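Local coordinates for protein xyloglucan-specific endo-beta-1,4-glucanase BoGH9A (Bacteroides ovatus, PDB 6DHT) that cuts the beta-1,4-glucan backbone of xyloglucans from within the chain, releasing xyloglucan oligosaccharides for use by this gut bacterium, at residues T62-A66 and W67-T71; N478-G481 and F482-T486. One frame throughout, in Å; residues are numbered along the deposited sequence.

Contact 1: T62-A66 and W67-T71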
loop_
_atom_site.group_PDB
_atom_site.type_symbol
_atom_site.label_atom_id
_atom_site.label_comp_id
_atom_site.label_asym_id
_atom_site.label_seq_id
_atom_site.Cartn_x
_atom_site.Cartn_y
_atom_site.Cartn_z
ATOM N N THR A 62 30.287 12.616 0.850
ATOM C CA THR A 62 30.274 11.261 1.382
ATOM C C THR A 62 29.697 11.285 2.782
ATOM O O THR A 62 29.742 12.312 3.455
ATOM C CB THR A 62 31.684 10.628 1.438
ATOM O OG1 THR A 62 32.501 11.376 2.349
ATOM C CG2 THR A 62 32.315 10.626 0.074
ATOM N N ALA A 63 29.157 10.150 3.213
ATOM C CA ALA A 63 28.589 10.018 4.536
ATOM C C ALA A 63 28.556 8.564 4.938
ATOM O O ALA A 63 28.671 7.673 4.098
ATOM C CB ALA A 63 27.175 10.585 4.568
ATOM N N LYS A 64 28.391 8.340 6.233
ATOM C CA LYS A 64 28.232 7.017 6.774
ATOM C C LYS A 64 27.019 7.012 7.683
ATOM O O LYS A 64 26.684 8.037 8.273
ATOM C CB LYS A 64 29.483 6.615 7.566
ATOM C CG LYS A 64 30.767 6.622 6.757
ATOM C CD LYS A 64 31.876 5.837 7.467
ATOM C CE LYS A 64 33.190 5.896 6.692
ATOM N NZ LYS A 64 34.229 5.041 7.331
ATOM N N SER A 65 26.356 5.861 7.771
ATOM C CA SER A 65 25.315 5.641 8.766
ATOM C C SER A 65 25.971 5.266 10.084
ATOM O O SER A 65 27.159 4.945 10.122
ATOM C CB SER A 65 24.391 4.497 8.338
ATOM O OG SER A 65 25.118 3.282 8.253
ATOM N N ALA A 66 25.187 5.252 11.153
ATOM C CA ALA A 66 25.710 4.969 12.485
ATOM C C ALA A 66 26.261 3.558 12.601
ATOM O O ALA A 66 27.146 3.309 13.423
ATOM C CB ALA A 66 24.629 5.186 13.524
ATOM N N TRP A 67 25.757 2.638 11.780
ATOM C CA TRP A 67 26.002 1.206 11.980
ATOM C C TRP A 67 26.909 0.536 10.946
ATOM O O TRP A 67 27.279 -0.626 11.110
ATOM C CB TRP A 67 24.666 0.462 12.002
ATOM C CG TRP A 67 23.860 0.650 10.743
ATOM C CD1 TRP A 67 24.013 -0.022 9.560
ATOM C CD2 TRP A 67 22.775 1.563 10.551
ATOM N NE1 TRP A 67 23.079 0.415 8.647
ATOM C CE2 TRP A 67 22.317 1.395 9.229
ATOM C CE3 TRP A 67 22.152 2.509 11.368
ATOM C CZ2 TRP A 67 21.250 2.133 8.710
ATOM C CZ3 TRP A 67 21.104 3.243 10.851
ATOM C CH2 TRP A 67 20.668 3.055 9.532
ATOM N N SER A 68 27.253 1.251 9.885
ATOM C CA SER A 68 28.049 0.670 8.815
ATOM C C SER A 68 29.269 1.529 8.564
ATOM O O SER A 68 29.169 2.752 8.496
ATOM C CB SER A 68 27.242 0.549 7.519
ATOM O OG SER A 68 28.087 0.158 6.441
ATOM N N ASP A 69 30.423 0.881 8.422
ATOM C CA ASP A 69 31.650 1.606 8.164
ATOM C C ASP A 69 31.835 1.914 6.682
ATOM O O ASP A 69 32.835 2.524 6.293
ATOM C CB ASP A 69 32.852 0.826 8.691
ATOM C CG ASP A 69 34.070 1.711 8.900
ATOM O OD1 ASP A 69 33.918 2.788 9.526
ATOM O OD2 ASP A 69 35.165 1.342 8.415
ATOM N N LYS A 70 30.870 1.515 5.851
ATOM C CA LYS A 70 30.965 1.785 4.420
ATOM C C LYS A 70 30.889 3.284 4.173
ATOM O O LYS A 70 30.097 3.985 4.812
ATOM C CB LYS A 70 29.821 1.113 3.646
ATOM C CG LYS A 70 29.868 -0.395 3.505
ATOM C CD LYS A 70 28.502 -0.884 3.028
ATOM C CE LYS A 70 28.498 -2.331 2.626
ATOM N NZ LYS A 70 27.145 -2.748 2.140
ATOM N N THR A 71 31.688 3.766 3.225
ATOM C CA THR A 71 31.625 5.140 2.769
ATOM C C THR A 71 30.650 5.196 1.602
ATOM O O THR A 71 30.870 4.566 0.568
ATOM C CB THR A 71 32.991 5.667 2.270
ATOM O OG1 THR A 71 33.914 5.730 3.367
ATOM C CG2 THR A 71 32.869 7.057 1.670
HETATM O O HOH W 1 27.927 3.916 6.186
#
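S65 lies against one face of the W67 indole where the loop joining strands 62-63 and 72-76 turns back on itself. Its CB stands 3.9 Å from the centroid of the W67 six-membered ring, only 11° off the normal, a CH-pi contact, while S65 OG lies over the same face nearer NE1 and CE2. Because W67 CG sits between its own backbone N and carbonyl carbon (chi1 58°), the indole folds back over S65. From the far side of the turn S68 N gives S65 OG a weak hydrogen bond of 3.4 Å, and S68 OG accepts from K70 N at 3.2 Å in an ST turn. Farther along, the extended K64 chain runs beside D69, and K64 NZ bonds D69 O at 3.1 Å and makes a weakly hydrogen-bonded salt bridge to D69 OD1 at 3.2 Å. W67 NE1 hydrogen-bonds D534 OD1 in a catalytic-domain loop; an alanine in place of W67 would probably leave D534 OD1 without its N-H donor and S65 without the ring it packs on. A water accepts from S65 N and donates to S68 O and K70 O, bridging two arms that share no direct backbone hydrogen bond there.

Contact 2: N478-G481 and F482-T486; sequences NATG and FCYVT
N478-G481 and F482-T486 form one continuous irregular loop, which bends sharply at A479-G481 and then runs on extended through F482 and C483. G481 takes the positive phi of 84°, where a CB would be jammed against the preceding carbonyl oxygen. The bend is held by N478, whose OD1 accepts from T480 N at 3.0 Å and from G481 N at 2.8 Å, an Asx turn widened into an Asx motif. Both donors are tilted somewhat from the carbonyl plane. The other end of the same amide reaches past the bend: N478 ND2 gives F482 O a nearly straight bond of 2.8 Å, lying in both the amide and the carbonyl planes, and a second bond goes to Y473 O. With chi1 at 65°, T480 OG1 is turned back over the chain, where it accepts from F482 N at 3.3 Å and meets Y484 OH at 2.7 Å. The T480 and Y484 side chains cross at about a right angle; T480 CB lies at the edge of the F482 ring, in its plane. F482 and Y484 each meet Y537 edge-to-face, and the F482 side chain lies about 4 Å from that of D539, a predicted active-site residue. Both ends of the N478 amide are thus engaged, which fixes its flip and ties the bend to the residue presenting an aromatic ring beside the probable catalytic centre.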
loop_
_atom_site.group_PDB
_atom_site.type_symbol
_atom_site.label_atom_id
_atom_site.label_comp_id
_atom_site.label_asym_id
_atom_site.label_seq_id
_atom_site.Cartn_x
_atom_site.Cartn_y
_atom_site.Cartn_z
ATOM N N ASN A 478 19.777 1.935 -2.236
ATOM C CA ASN A 478 19.716 1.437 -0.876
ATOM C C ASN A 478 20.911 0.507 -0.571
ATOM O O ASN A 478 21.774 0.282 -1.439
ATOM C CB ASN A 478 18.363 0.729 -0.661
ATOM C CG ASN A 478 18.201 -0.479 -1.566
ATOM O OD1 ASN A 478 19.076 -1.354 -1.598
ATOM N ND2 ASN A 478 17.119 -0.528 -2.330
ATOM N N ALA A 479 20.932 -0.034 0.637
ATOM C CA ALA A 479 22.082 -0.809 1.119
ATOM C C ALA A 479 22.241 -2.198 0.513
ATOM O O ALA A 479 23.321 -2.788 0.652
ATOM C CB ALA A 479 21.993 -0.931 2.598
ATOM N N THR A 480 21.200 -2.760 -0.098
ATOM C CA THR A 480 21.276 -4.112 -0.678
ATOM C C THR A 480 21.408 -4.080 -2.194
ATOM O O THR A 480 21.902 -5.045 -2.799
ATOM C CB THR A 480 20.059 -4.981 -0.318
ATOM O OG1 THR A 480 18.889 -4.398 -0.925
ATOM C CG2 THR A 480 19.880 -5.046 1.156
ATOM N N GLY A 481 20.953 -2.999 -2.828
ATOM C CA GLY A 481 20.917 -2.930 -4.278
ATOM C C GLY A 481 19.696 -3.557 -4.942
ATOM O O GLY A 481 19.636 -3.651 -6.154
ATOM N N PHE A 482 18.727 -3.992 -4.155
ATOM C CA PHE A 482 17.470 -4.500 -4.722
ATOM C C PHE A 482 16.502 -3.376 -5.048
ATOM O O PHE A 482 16.373 -2.427 -4.289
ATOM C CB PHE A 482 16.758 -5.419 -3.750
ATOM C CG PHE A 482 17.275 -6.830 -3.754
ATOM C CD1 PHE A 482 18.387 -7.182 -3.005
ATOM C CD2 PHE A 482 16.643 -7.799 -4.503
ATOM C CE1 PHE A 482 18.852 -8.503 -3.005
ATOM C CE2 PHE A 482 17.093 -9.102 -4.517
ATOM C CZ PHE A 482 18.215 -9.466 -3.765
ATOM N N CYS A 483 15.863 -3.507 -6.202
ATOM C CA CYS A 483 14.577 -2.878 -6.437
ATOM C C CYS A 483 13.591 -3.835 -5.810
ATOM O O CYS A 483 13.472 -4.971 -6.263
ATOM C CB CYS A 483 14.326 -2.764 -7.920
ATOM S SG CYS A 483 12.637 -2.313 -8.343
ATOM N N TYR A 484 12.922 -3.398 -4.750
ATOM C CA TYR A 484 12.151 -4.294 -3.890
ATOM C C TYR A 484 10.730 -4.608 -4.378
ATOM O O TYR A 484 9.877 -4.990 -3.602
ATOM C CB TYR A 484 12.088 -3.729 -2.463
ATOM C CG TYR A 484 13.385 -3.737 -1.664
ATOM C CD1 TYR A 484 13.859 -4.919 -1.110
ATOM C CD2 TYR A 484 14.058 -2.572 -1.391
ATOM C CE1 TYR A 484 14.981 -4.922 -0.326
ATOM C CE2 TYR A 484 15.206 -2.554 -0.606
ATOM C CZ TYR A 484 15.660 -3.746 -0.085
ATOM O OH TYR A 484 16.801 -3.751 0.714
ATOM N N VAL A 485 10.508 -4.486 -5.678
ATOM C CA VAL A 485 9.209 -4.756 -6.275
ATOM C C VAL A 485 9.393 -5.863 -7.307
ATOM O O VAL A 485 10.212 -5.734 -8.226
ATOM C CB VAL A 485 8.649 -3.520 -6.989
ATOM C CG1 VAL A 485 7.272 -3.840 -7.554
ATOM C CG2 VAL A 485 8.518 -2.347 -6.023
ATOM N N THR A 486 8.630 -6.933 -7.185
ATOM C CA THR A 486 8.774 -8.065 -8.100
ATOM C C THR A 486 8.521 -7.661 -9.543
ATOM O O THR A 486 7.625 -6.864 -9.839
ATOM C CB THR A 486 7.846 -9.248 -7.736
ATOM O OG1 THR A 486 6.484 -8.837 -7.793
ATOM C CG2 THR A 486 8.115 -9.767 -6.337
#

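Both contacts are short-range turns in different domains, their centres about 18 Å apart. Contact 1 is a surface loop joining two strands of the Ig-like domain, its centre about 30 Å from that of the chain; contact 2 is largely buried, in the GH9 loop that follows helix 461-474 and precedes helix 499-503. Contact 1 combines an exposed lysine-aspartate pair with a bridging water and a serine-indole CH-pi contact; contact 2 uses a neutral amide, hydroxyls and aromatic rings. They meet at the domain interface, where K70 NZ packs 4.1 Å from A479 O. Residues 534-537 reach both: D534 hydrogen-bonds W67, E535 (like D36) forms a salt bridge with K70, and Y537 packs against F482 and Y484.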